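Local coordinates for TqaA (PDB 5EJD), which serves as the third thiolation (peptidyl carrier) domain of a fungal nonribosomal peptide synthetase, carrying a covalent 4'-phosphopantetheine arm that probably holds the growing peptide as a thioester, at residues G25-S30 with F34-H39; T18-P23 with S40-K45; R10-I15 with M55-A60; A60-H65 with S69-V74. All blocks are in the same frame, centred on the assembly; numbering follows the deposited sequence.

The four contacts sample a small four-helix carrier domain, in which helix 7-20 is joined by a long loop to helix 40-52 and two shorter helices, 59-64 and 68-74, follow. Interaction 1 ties two parts of the loop together; the loop is bracketed by interaction 2, between the helices at its two ends. Interaction 3 spans still more of the chain, from helix 7-20 to the approach to helix 59-64, and interaction 4 pairs the last two helices. The centres of interactions 3 and 4 lie about 8 Å apart, where Leu-12 meets Leu-71, whereas interactions 2 and 4 lie about 15 Å apart, on opposite sides of the centre. Only interaction 2 contains the phosphopantetheinylated Ser-40.

Interaction 1 of 4, residues G25-S30 with F34-H39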
loop_
_atom_site.group_PDB
_atom_site.type_symbol
_atom_site.label_atom_id
_atom_site.label_comp_id
_atom_site.label_asym_id
_atom_site.label_seq_id
_atom_site.Cartn_x
_atom_site.Cartn_y
_atom_site.Cartn_z
ATOM N N GLY B 25 29.468 -5.395 -9.181
ATOM C CA GLY B 25 30.331 -5.758 -10.311
ATOM C C GLY B 25 29.636 -6.125 -11.618
ATOM O O GLY B 25 30.301 -6.148 -12.657
ATOM N N THR B 26 28.336 -6.458 -11.585
ATOM C CA THR B 26 27.627 -6.898 -12.776
ATOM C C THR B 26 26.912 -5.802 -13.471
ATOM O O THR B 26 26.254 -6.032 -14.489
ATOM C CB THR B 26 26.561 -7.944 -12.444
ATOM O OG1 THR B 26 25.485 -7.348 -11.710
ATOM C CG2 THR B 26 27.180 -9.087 -11.648
ATOM N N ILE B 27 27.058 -4.582 -12.969
ATOM C CA ILE B 27 26.267 -3.471 -13.489
ATOM C C ILE B 27 27.077 -2.627 -14.469
ATOM O O ILE B 27 28.134 -2.137 -14.122
ATOM C CB ILE B 27 25.731 -2.592 -12.348
ATOM C CG1 ILE B 27 24.769 -3.390 -11.484
ATOM C CG2 ILE B 27 24.989 -1.398 -12.916
ATOM C CD1 ILE B 27 24.350 -2.663 -10.255
ATOM N N SER B 28 26.599 -2.510 -15.705
ATOM C CA SER B 28 27.257 -1.705 -16.680
ATOM C C SER B 28 26.408 -0.487 -16.974
ATOM O O SER B 28 25.212 -0.457 -16.703
ATOM C CB SER B 28 27.565 -2.501 -17.965
ATOM O OG SER B 28 26.520 -2.394 -18.904
ATOM N N ALA B 29 27.057 0.527 -17.522
ATOM C CA ALA B 29 26.417 1.784 -17.824
ATOM C C ALA B 29 25.293 1.675 -18.827
ATOM O O ALA B 29 24.439 2.550 -18.865
ATOM C CB ALA B 29 27.450 2.788 -18.299
ATOM N N SER B 30 25.278 0.611 -19.615
ATOM C CA SER B 30 24.214 0.397 -20.626
ATOM C C SER B 30 23.048 -0.450 -20.104
ATOM O O SER B 30 22.138 -0.760 -20.854
ATOM C CB SER B 30 24.835 -0.313 -21.828
ATOM O OG SER B 30 25.406 -1.535 -21.394
ATOM N N PHE B 34 14.647 -2.070 -15.903
ATOM C CA PHE B 34 13.554 -3.036 -15.980
ATOM C C PHE B 34 14.032 -4.395 -16.491
ATOM O O PHE B 34 13.634 -5.428 -15.952
ATOM C CB PHE B 34 12.405 -2.472 -16.826
ATOM C CG PHE B 34 11.843 -1.192 -16.255
ATOM C CD1 PHE B 34 10.906 -1.233 -15.240
ATOM C CD2 PHE B 34 12.288 0.030 -16.674
ATOM C CE1 PHE B 34 10.390 -0.072 -14.693
ATOM C CE2 PHE B 34 11.765 1.206 -16.127
ATOM C CZ PHE B 34 10.811 1.158 -15.138
ATOM N N PHE B 35 14.956 -4.404 -17.448
ATOM C CA PHE B 35 15.527 -5.654 -17.878
ATOM C C PHE B 35 16.304 -6.363 -16.759
ATOM O O PHE B 35 16.339 -7.589 -16.757
ATOM C CB PHE B 35 16.378 -5.451 -19.105
ATOM C CG PHE B 35 16.874 -6.739 -19.740
ATOM C CD1 PHE B 35 16.024 -7.510 -20.545
ATOM C CD2 PHE B 35 18.226 -7.168 -19.566
ATOM C CE1 PHE B 35 16.497 -8.670 -21.141
ATOM C CE2 PHE B 35 18.697 -8.340 -20.166
ATOM C CZ PHE B 35 17.836 -9.086 -20.951
ATOM N N ARG B 36 16.925 -5.629 -15.827
ATOM C CA ARG B 36 17.578 -6.274 -14.707
ATOM C C ARG B 36 16.596 -6.689 -13.597
ATOM O O ARG B 36 17.027 -7.179 -12.562
ATOM C CB ARG B 36 18.688 -5.403 -14.119
ATOM C CG ARG B 36 19.868 -5.066 -15.056
ATOM C CD ARG B 36 20.622 -6.281 -15.581
ATOM N NE ARG B 36 21.189 -7.112 -14.527
ATOM C CZ ARG B 36 22.415 -6.970 -14.032
ATOM N NH1 ARG B 36 22.815 -7.765 -13.045
ATOM N NH2 ARG B 36 23.225 -6.023 -14.486
ATOM N N GLY B 37 15.295 -6.489 -13.806
ATOM C CA GLY B 37 14.250 -6.998 -12.892
ATOM C C GLY B 37 13.485 -5.964 -12.065
ATOM O O GLY B 37 12.674 -6.316 -11.241
ATOM N N GLY B 38 13.729 -4.681 -12.293
ATOM C CA GLY B 38 13.093 -3.649 -11.523
ATOM C C GLY B 38 11.661 -3.435 -11.949
ATOM O O GLY B 38 11.332 -3.665 -13.096
ATOM N N HIS B 39 10.819 -3.005 -11.003
ATOM C CA HIS B 39 9.501 -2.500 -11.313
ATOM C C HIS B 39 9.230 -1.168 -10.572
ATOM O O HIS B 39 10.142 -0.547 -10.057
ATOM C CB HIS B 39 8.417 -3.547 -11.039
ATOM C CG HIS B 39 8.437 -4.083 -9.662
ATOM N ND1 HIS B 39 8.604 -3.284 -8.551
ATOM C CD2 HIS B 39 8.331 -5.355 -9.206
ATOM C CE1 HIS B 39 8.634 -4.042 -7.467
ATOM N NE2 HIS B 39 8.450 -5.297 -7.837
#
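The backbones at Ile-27 and Arg-36 stay well apart, with the CA of Ile-27 9.2 Å from the CA of Arg-36, and a single long side chain spans the gap. Arg-36 sits in a type I beta turn running from Phe-34 to Gly-37 and reaches across to Thr-26, at the end of a short 3-10 segment. NH1 and NH2 of its guanidinium each take one oxygen of Thr-26. Arg-36 NH1 gives a nearly straight bond to Thr-26 OG1 (3.0 Å, 173° at the hydrogen), with the oxygen lying almost in the guanidinium plane. Arg-36 NH2 binds Thr-26 O, also at 3.0 Å, but from above the carbonyl plane. This bridge joins two parts of the long loop that leads, in the carrier-protein fold, from helix 7-20 to the phosphopantetheine-bearing helix 40-52. The chi1 of Thr-26 (69°) turns OG1 in over the residue's own backbone, where it meets NH1 and also bonds Pro-23 O. Arg-36 NH2 has a second partner, a salt bridge to Asp-31, whose carboxylate also accepts the N-H of Ser-28. At the guanidinium edge, near its plane, the backbone of Ile-27 contributes a looser contact, its CA 4.1 Å from Arg-36 NH2.

Interaction 2 of 4, residues T18-P23 with S40-K45; sequences TVLDIP and SIDAMK. With PNS (4'-phosphopantetheine), chain R.
The carboxylate of Asp-42 is linked to Val-19 by a water, which donates both to Asp-42 OD1 and to Val-19 O, so one bridging molecule links the carbonyl near the end of helix 7-20 to the start of helix 40-52. This is the carrier-protein arrangement, in which the helix that bears the prosthetic group begins at the modified serine. The other carboxylate oxygen, OD2, accepts the backbone N-H of His-39, the N-cap residue, a bond from the third residue of the helix back to its cap. The apolar part of the contact belongs to Val-19. With chi1 at 151°, its CG1 is turned roughly opposite the backbone N and touches Asp-42 CB at 3.7 Å, while its CG2 meets Lys-45 CB at 3.9 Å, one helical turn further on; beyond that CB the lysine leads away from the contact. Leu-20 adds a lighter touch, its CD2 4.4 Å from Asp-42 CB. Ser-40 and Ile-41 turn instead toward the 4'-phosphopantetheine arm: Ile-41 CD1 lies 3.6 Å from C38, and the phosphate, joined to Ser-40 OG through a 1.6 Å bond to P24, also receives Ser-40 N at its O23, 3.0 Å away.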
loop_
_atom_site.group_PDB
_atom_site.type_symbol
_atom_site.label_atom_id
_atom_site.label_comp_id
_atom_site.label_asym_id
_atom_site.label_seq_id
_atom_site.Cartn_x
_atom_site.Cartn_y
_atom_site.Cartn_z
ATOM N N THR B 18 21.735 -2.254 -4.491
ATOM C CA THR B 18 21.026 -2.462 -3.238
ATOM C C THR B 18 19.548 -2.769 -3.503
ATOM O O THR B 18 18.988 -3.667 -2.910
ATOM C CB THR B 18 21.077 -1.160 -2.405
ATOM O OG1 THR B 18 22.422 -0.703 -2.266
ATOM C CG2 THR B 18 20.453 -1.305 -1.050
ATOM N N VAL B 19 18.947 -2.045 -4.427
ATOM C CA VAL B 19 17.513 -2.117 -4.611
ATOM C C VAL B 19 17.126 -3.399 -5.335
ATOM O O VAL B 19 16.080 -3.948 -5.098
ATOM C CB VAL B 19 17.043 -0.844 -5.356
ATOM C CG1 VAL B 19 15.809 -1.060 -6.186
ATOM C CG2 VAL B 19 16.799 0.277 -4.352
ATOM N N LEU B 20 17.913 -3.785 -6.314
ATOM C CA LEU B 20 17.656 -4.996 -7.070
ATOM C C LEU B 20 18.337 -6.223 -6.442
ATOM O O LEU B 20 18.078 -7.324 -6.875
ATOM C CB LEU B 20 18.122 -4.829 -8.528
ATOM C CG LEU B 20 17.511 -3.639 -9.261
ATOM C CD1 LEU B 20 18.195 -3.459 -10.604
ATOM C CD2 LEU B 20 16.015 -3.776 -9.465
ATOM N N ASP B 21 19.169 -6.045 -5.413
ATOM C CA ASP B 21 19.868 -7.168 -4.747
ATOM C C ASP B 21 20.705 -7.963 -5.743
ATOM O O ASP B 21 20.672 -9.182 -5.787
ATOM C CB ASP B 21 18.864 -8.074 -4.039
ATOM C CG ASP B 21 18.594 -7.638 -2.598
ATOM O OD1 ASP B 21 19.601 -7.399 -1.884
ATOM O OD2 ASP B 21 17.391 -7.496 -2.181
ATOM N N ILE B 22 21.425 -7.233 -6.573
ATOM C CA ILE B 22 22.334 -7.800 -7.533
ATOM C C ILE B 22 23.721 -7.227 -7.247
ATOM O O ILE B 22 23.831 -6.164 -6.662
ATOM C CB ILE B 22 21.893 -7.614 -8.991
ATOM C CG1 ILE B 22 21.470 -6.200 -9.320
ATOM C CG2 ILE B 22 20.697 -8.508 -9.288
ATOM C CD1 ILE B 22 22.452 -5.421 -10.123
ATOM N N PRO B 23 24.784 -7.973 -7.607
ATOM C CA PRO B 23 26.124 -7.519 -7.193
ATOM C C PRO B 23 26.628 -6.391 -8.081
ATOM O O PRO B 23 26.379 -6.369 -9.299
ATOM C CB PRO B 23 26.999 -8.786 -7.283
ATOM C CG PRO B 23 26.235 -9.739 -8.122
ATOM C CD PRO B 23 24.784 -9.346 -8.153
ATOM N N SER B 40 7.977 -0.723 -10.586
ATOM C CA SER B 40 7.624 0.602 -10.128
ATOM C C SER B 40 8.036 0.808 -8.669
ATOM O O SER B 40 8.451 1.882 -8.316
ATOM C CB SER B 40 6.125 0.860 -10.284
ATOM O OG SER B 40 5.641 0.567 -11.581
ATOM N N ILE B 41 7.874 -0.197 -7.827
ATOM C CA ILE B 41 8.193 -0.067 -6.425
ATOM C C ILE B 41 9.687 -0.017 -6.167
ATOM O O ILE B 41 10.139 0.781 -5.348
ATOM C CB ILE B 41 7.447 -1.109 -5.598
ATOM C CG1 ILE B 41 6.015 -0.616 -5.566
ATOM C CG2 ILE B 41 8.024 -1.207 -4.198
ATOM C CD1 ILE B 41 5.095 -1.275 -4.614
ATOM N N ASP B 42 10.447 -0.789 -6.922
ATOM C CA ASP B 42 11.891 -0.676 -6.876
ATOM C C ASP B 42 12.325 0.695 -7.288
ATOM O O ASP B 42 13.309 1.253 -6.764
ATOM C CB ASP B 42 12.537 -1.732 -7.792
ATOM C CG ASP B 42 12.119 -3.163 -7.422
ATOM O OD1 ASP B 42 12.235 -3.537 -6.227
ATOM O OD2 ASP B 42 11.661 -3.920 -8.312
ATOM N N ALA B 43 11.635 1.242 -8.275
ATOM C CA ALA B 43 11.984 2.587 -8.795
ATOM C C ALA B 43 11.747 3.626 -7.724
ATOM O O ALA B 43 12.548 4.525 -7.528
ATOM C CB ALA B 43 11.167 2.901 -10.034
ATOM N N MET B 44 10.653 3.475 -7.010
ATOM C CA MET B 44 10.368 4.363 -5.875
ATOM C C MET B 44 11.502 4.295 -4.837
ATOM O O MET B 44 12.002 5.333 -4.423
ATOM C CB MET B 44 8.985 4.061 -5.280
ATOM C CG MET B 44 8.780 3.401 -3.921
ATOM S SD MET B 44 8.992 4.518 -2.665
ATOM C CE MET B 44 10.209 3.851 -1.706
ATOM N N LYS B 45 11.954 3.098 -4.486
ATOM C CA LYS B 45 13.060 2.966 -3.540
ATOM C C LYS B 45 14.382 3.528 -4.064
ATOM O O LYS B 45 15.099 4.197 -3.332
ATOM C CB LYS B 45 13.260 1.529 -3.125
ATOM C CG LYS B 45 12.007 0.938 -2.534
ATOM C CD LYS B 45 12.265 -0.306 -1.701
ATOM C CE LYS B 45 11.549 -1.513 -2.273
ATOM N NZ LYS B 45 10.948 -2.335 -1.194
HETATM O O23 PNS R . 5.554 -1.874 -11.824
HETATM P P24 PNS R . 4.677 -0.649 -11.915
HETATM O O26 PNS R . 4.217 -0.276 -13.270
HETATM O O27 PNS R . 3.609 -0.553 -10.688
HETATM C C28 PNS R . 2.483 0.294 -10.557
HETATM C C29 PNS R . 1.693 0.169 -9.174
HETATM C C30 PNS R . 1.081 -1.128 -9.594
HETATM C C31 PNS R . 0.982 1.498 -9.484
HETATM C C32 PNS R . 2.842 0.143 -8.119
HETATM O O33 PNS R . 3.724 1.314 -8.342
HETATM C C34 PNS R . 2.164 0.421 -6.791
HETATM O O35 PNS R . 1.973 1.583 -6.413
HETATM N N36 PNS R . 1.554 -0.286 -5.897
HETATM C C37 PNS R . 1.299 -1.641 -5.703
HETATM C C38 PNS R . 1.550 -2.022 -4.254
HETATM C C39 PNS R . 0.443 -1.815 -3.255
HETATM O O40 PNS R . 0.222 -0.699 -2.868
HETATM N N41 PNS R . -0.150 -2.912 -2.789
HETATM C C42 PNS R . -1.224 -2.913 -1.829
HETATM C C43 PNS R . -0.800 -2.401 -0.492
HETATM S S44 PNS R . -1.555 -3.378 0.826
HETATM O O HOH W 1 13.700 -3.299 -4.265
#

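Interaction 3 of 4, residues R10-I15 with M55-A60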
loop_
_atom_site.group_PDB
_atom_site.type_symbol
_atom_site.label_atom_id
_atom_site.label_comp_id
_atom_site.label_asym_id
_atom_site.label_seq_id
_atom_site.Cartn_x
_atom_site.Cartn_y
_atom_site.Cartn_z
ATOM N N ARG B 10 28.467 5.883 -10.941
ATOM C CA ARG B 10 28.869 5.009 -9.851
ATOM C C ARG B 10 27.863 4.996 -8.733
ATOM O O ARG B 10 27.601 3.940 -8.163
ATOM C CB ARG B 10 30.255 5.391 -9.281
ATOM C CG ARG B 10 31.412 5.027 -10.201
ATOM C CD ARG B 10 32.781 5.491 -9.720
ATOM N NE ARG B 10 33.572 5.678 -10.934
ATOM C CZ ARG B 10 33.844 6.846 -11.513
ATOM N NH1 ARG B 10 33.466 7.993 -10.966
ATOM N NH2 ARG B 10 34.528 6.855 -12.643
ATOM N N GLU B 11 27.399 6.171 -8.332
ATOM C CA GLU B 11 26.509 6.244 -7.181
ATOM C C GLU B 11 25.191 5.546 -7.546
ATOM O O GLU B 11 24.625 4.811 -6.752
ATOM C CB GLU B 11 26.282 7.664 -6.575
ATOM C CG GLU B 11 26.746 7.753 -5.113
ATOM C CD GLU B 11 26.190 6.729 -4.084
ATOM O OE1 GLU B 11 25.188 5.975 -4.244
ATOM O OE2 GLU B 11 26.811 6.710 -3.008
ATOM N N LEU B 12 24.745 5.757 -8.771
ATOM C CA LEU B 12 23.528 5.129 -9.254
ATOM C C LEU B 12 23.609 3.600 -9.347
ATOM O O LEU B 12 22.657 2.902 -9.023
ATOM C CB LEU B 12 23.201 5.713 -10.612
ATOM C CG LEU B 12 21.811 5.483 -11.102
ATOM C CD1 LEU B 12 20.794 6.045 -10.111
ATOM C CD2 LEU B 12 21.692 6.152 -12.477
ATOM N N ALA B 13 24.767 3.089 -9.721
ATOM C CA ALA B 13 24.961 1.676 -9.794
ATOM C C ALA B 13 24.882 1.038 -8.423
ATOM O O ALA B 13 24.355 -0.061 -8.251
ATOM C CB ALA B 13 26.314 1.371 -10.419
ATOM N N ASN B 14 25.467 1.698 -7.443
ATOM C CA ASN B 14 25.357 1.234 -6.096
ATOM C C ASN B 14 23.910 1.185 -5.630
ATOM O O ASN B 14 23.504 0.296 -4.890
ATOM C CB ASN B 14 26.208 2.096 -5.215
ATOM C CG ASN B 14 26.310 1.568 -3.805
ATOM O OD1 ASN B 14 26.502 0.367 -3.585
ATOM N ND2 ASN B 14 26.163 2.456 -2.834
ATOM N N ILE B 15 23.150 2.178 -6.013
ATOM C CA ILE B 15 21.746 2.212 -5.660
ATOM C C ILE B 15 21.001 1.034 -6.319
ATOM O O ILE B 15 20.199 0.367 -5.670
ATOM C CB ILE B 15 21.127 3.550 -6.089
ATOM C CG1 ILE B 15 21.601 4.639 -5.134
ATOM C CG2 ILE B 15 19.609 3.484 -6.095
ATOM C CD1 ILE B 15 21.292 6.016 -5.638
ATOM N N MET B 55 21.555 12.825 -5.066
ATOM C CA MET B 55 21.060 12.889 -6.431
ATOM C C MET B 55 19.584 13.124 -6.351
ATOM O O MET B 55 18.964 12.899 -5.331
ATOM C CB MET B 55 21.300 11.600 -7.163
ATOM C CG MET B 55 22.753 11.257 -7.277
ATOM S SD MET B 55 22.944 9.637 -8.045
ATOM C CE MET B 55 22.768 10.036 -9.770
ATOM N N SER B 56 19.014 13.554 -7.456
ATOM C CA SER B 56 17.619 13.930 -7.479
ATOM C C SER B 56 16.972 13.463 -8.793
ATOM O O SER B 56 17.248 14.009 -9.862
ATOM C CB SER B 56 17.530 15.435 -7.337
ATOM O OG SER B 56 16.219 15.872 -7.551
ATOM N N PHE B 57 16.157 12.422 -8.690
ATOM C CA PHE B 57 15.355 11.963 -9.791
ATOM C C PHE B 57 14.158 11.297 -9.201
ATOM O O PHE B 57 14.211 10.739 -8.099
ATOM C CB PHE B 57 16.131 10.996 -10.691
ATOM C CG PHE B 57 16.724 9.831 -9.970
ATOM C CD1 PHE B 57 16.051 8.621 -9.884
ATOM C CD2 PHE B 57 17.961 9.937 -9.377
ATOM C CE1 PHE B 57 16.606 7.550 -9.200
ATOM C CE2 PHE B 57 18.518 8.870 -8.709
ATOM C CZ PHE B 57 17.838 7.676 -8.614
ATOM N N GLY B 58 13.074 11.290 -9.957
ATOM C CA GLY B 58 11.858 10.615 -9.511
ATOM C C GLY B 58 11.597 9.361 -10.298
ATOM O O GLY B 58 12.357 8.982 -11.198
ATOM N N VAL B 59 10.511 8.697 -9.937
ATOM C CA VAL B 59 10.152 7.460 -10.595
ATOM C C VAL B 59 9.929 7.678 -12.100
ATOM O O VAL B 59 10.235 6.807 -12.901
ATOM C CB VAL B 59 8.917 6.841 -9.947
ATOM C CG1 VAL B 59 8.465 5.597 -10.684
ATOM C CG2 VAL B 59 9.200 6.499 -8.500
ATOM N N ALA B 60 9.354 8.804 -12.479
ATOM C CA ALA B 60 9.064 9.055 -13.900
ATOM C C ALA B 60 10.359 9.088 -14.724
ATOM O O ALA B 60 10.407 8.604 -15.851
ATOM C CB ALA B 60 8.283 10.340 -14.069
#
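Leu-12 and Phe-57 make the closest approach here, Leu-12 CD1 lying 3.7 Å from Phe-57 CZ and 3.9 Å from Phe-57 CE2, so that one methyl branch touches the outer end of the ring. The leucine reaches it because its CG stands opposite the backbone N (chi1 -164°), which carries the branch out from the flank of helix 7-20. Beside this pair, Met-55 brings its thioether against the same helix. Its SD comes within 4.1 Å of Glu-11 CB, and a turn about the CG-SD bond (chi3 81°) swings CE toward the leucine, 4.4 Å from Leu-12 CB. No hydrogen bond crosses between the segments; the contact is apolar, and the glutamate takes part through its aliphatic CB.

The next shell explains how these groups are held. On the Phe-57 side, the backbone carbonyl is bonded to Ser-47 OG of helix 40-52, and the next residue, Gly-58, is the N-cap of helix 59-64, its N-H bonded to Asp-61 OD2. Leu-12 also packs on Leu-68, Leu-71 and Ala-72 of helix 68-74, while Ile-15 packs on Ala-46 and Leu-49 of helix 40-52. Helix 7-20 therefore presents side chains to two other helices as well as to the linker before helix 59-64. Leu-12, Ile-15 and Phe-57, buried and drawn from far apart in the chain, belong to the apolar core of the four-helix carrier-protein fold, with Met-55 at its margin.

Interaction 4 of 4, residues A60-H65 with S69-V74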
loop_
_atom_site.group_PDB
_atom_site.type_symbol
_atom_site.label_atom_id
_atom_site.label_comp_id
_atom_site.label_asym_id
_atom_site.label_seq_id
_atom_site.Cartn_x
_atom_site.Cartn_y
_atom_site.Cartn_z
ATOM N N ALA B 60 9.354 8.804 -12.479
ATOM C CA ALA B 60 9.064 9.055 -13.900
ATOM C C ALA B 60 10.359 9.088 -14.724
ATOM O O ALA B 60 10.407 8.604 -15.851
ATOM C CB ALA B 60 8.283 10.340 -14.069
ATOM N N ASP B 61 11.409 9.633 -14.133
ATOM C CA ASP B 61 12.707 9.717 -14.793
ATOM C C ASP B 61 13.237 8.336 -15.103
ATOM O O ASP B 61 13.840 8.134 -16.138
ATOM C CB ASP B 61 13.696 10.493 -13.924
ATOM C CG ASP B 61 13.243 11.952 -13.621
ATOM O OD1 ASP B 61 12.829 12.652 -14.569
ATOM O OD2 ASP B 61 13.291 12.384 -12.431
ATOM N N ILE B 62 12.977 7.369 -14.230
ATOM C CA ILE B 62 13.412 6.012 -14.446
ATOM C C ILE B 62 12.610 5.349 -15.565
ATOM O O ILE B 62 13.160 4.616 -16.374
ATOM C CB ILE B 62 13.319 5.193 -13.179
ATOM C CG1 ILE B 62 14.222 5.805 -12.102
ATOM C CG2 ILE B 62 13.710 3.746 -13.413
ATOM C CD1 ILE B 62 14.106 5.189 -10.728
ATOM N N PHE B 63 11.302 5.623 -15.663
ATOM C CA PHE B 63 10.541 5.124 -16.840
ATOM C C PHE B 63 10.993 5.778 -18.172
ATOM O O PHE B 63 10.967 5.123 -19.205
ATOM C CB PHE B 63 9.031 5.309 -16.675
ATOM C CG PHE B 63 8.371 4.268 -15.819
ATOM C CD1 PHE B 63 7.774 3.165 -16.391
ATOM C CD2 PHE B 63 8.330 4.414 -14.429
ATOM C CE1 PHE B 63 7.158 2.204 -15.606
ATOM C CE2 PHE B 63 7.723 3.469 -13.648
ATOM C CZ PHE B 63 7.128 2.354 -14.235
ATOM N N ASP B 64 11.313 7.079 -18.143
ATOM C CA ASP B 64 11.715 7.829 -19.360
ATOM C C ASP B 64 13.141 7.508 -19.763
ATOM O O ASP B 64 13.421 7.375 -20.929
ATOM C CB ASP B 64 11.596 9.324 -19.145
ATOM C CG ASP B 64 10.141 9.796 -18.974
ATOM O OD1 ASP B 64 9.201 9.072 -19.388
ATOM O OD2 ASP B 64 9.946 10.909 -18.422
ATOM N N HIS B 65 14.003 7.278 -18.775
ATOM C CA HIS B 65 15.411 7.005 -19.003
ATOM C C HIS B 65 15.864 5.756 -18.296
ATOM O O HIS B 65 16.603 5.793 -17.324
ATOM C CB HIS B 65 16.222 8.187 -18.557
ATOM C CG HIS B 65 15.918 9.403 -19.337
ATOM N ND1 HIS B 65 15.261 10.493 -18.803
ATOM C CD2 HIS B 65 16.085 9.651 -20.659
ATOM C CE1 HIS B 65 15.066 11.377 -19.761
ATOM N NE2 HIS B 65 15.559 10.887 -20.891
ATOM N N SER B 69 23.260 5.033 -17.752
ATOM C CA SER B 69 24.016 6.206 -18.161
ATOM C C SER B 69 23.093 7.371 -18.471
ATOM O O SER B 69 23.423 8.503 -18.134
ATOM C CB SER B 69 24.914 5.893 -19.376
ATOM O OG SER B 69 24.138 5.503 -20.490
ATOM N N GLU B 70 21.966 7.109 -19.131
ATOM C CA GLU B 70 20.985 8.163 -19.431
ATOM C C GLU B 70 20.300 8.726 -18.203
ATOM O O GLU B 70 20.103 9.925 -18.094
ATOM C CB GLU B 70 19.941 7.661 -20.359
ATOM C CG GLU B 70 20.367 7.415 -21.794
ATOM C CD GLU B 70 19.043 7.112 -22.593
ATOM O OE1 GLU B 70 18.154 6.325 -22.127
ATOM O OE2 GLU B 70 18.754 7.727 -23.636
ATOM N N LEU B 71 20.016 7.867 -17.234
ATOM C CA LEU B 71 19.428 8.324 -15.998
ATOM C C LEU B 71 20.411 9.171 -15.194
ATOM O O LEU B 71 20.015 10.126 -14.514
ATOM C CB LEU B 71 18.930 7.131 -15.148
ATOM C CG LEU B 71 18.309 7.438 -13.779
ATOM C CD1 LEU B 71 17.083 8.325 -13.905
ATOM C CD2 LEU B 71 17.950 6.162 -13.080
ATOM N N ALA B 72 21.681 8.800 -15.228
ATOM C CA ALA B 72 22.701 9.580 -14.513
ATOM C C ALA B 72 22.859 11.006 -15.014
ATOM O O ALA B 72 23.194 11.873 -14.229
ATOM C CB ALA B 72 24.021 8.845 -14.548
ATOM N N SER B 73 22.660 11.251 -16.312
ATOM C CA SER B 73 22.646 12.629 -16.831
ATOM C C SER B 73 21.528 13.488 -16.339
ATOM O O SER B 73 21.728 14.663 -16.130
ATOM C CB SER B 73 22.442 12.679 -18.339
ATOM O OG SER B 73 23.261 11.751 -18.965
ATOM N N VAL B 74 20.326 12.949 -16.281
ATOM C CA VAL B 74 19.174 13.808 -15.945
ATOM C C VAL B 74 19.041 14.000 -14.451
ATOM O O VAL B 74 18.301 14.886 -14.041
ATOM C CB VAL B 74 17.819 13.379 -16.530
ATOM C CG1 VAL B 74 17.952 12.851 -17.957
ATOM C CG2 VAL B 74 17.229 12.345 -15.639
#
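His-65, just past the end of helix 59-64, reaches across to helix 68-74. Its CB rests against the first turn of that helix, 4.0 Å from Leu-71 N and 4.2 Å from Glu-70 CB. Beyond it comes the imidazole, and Val-74 CG1 lies over one face: this methyl is 3.9 Å from the centroid of the His-65 ring, 26° off its normal, a CH-pi contact displaced toward the ND1 and CE1 rim. The opposite face carries CB of Asp-64. At the ring edge, His-65 CD2 faces Glu-70 OE1, with the carboxylate plane turned almost perpendicular to the ring; NE2 of His-65 stays 5.3 Å from OE2 of Glu-70, too far for a salt bridge.

Deeper in, Leu-71 fills the angle between the helices. Its CB meets His-65 O at 3.5 Å, and beyond it the branches divide: CD1 goes to CB of Asp-61, CD2 to CG1 of Ile-62 at 3.9 Å. The axes of 60-64 and 69-74 come within 9.6 Å, their directions 138° apart. They form the antiparallel-leaning pair of short helices that completes the four-helix carrier-protein fold, with Ile-62 also packing on Ala-43 of the phosphopantetheine-bearing helix.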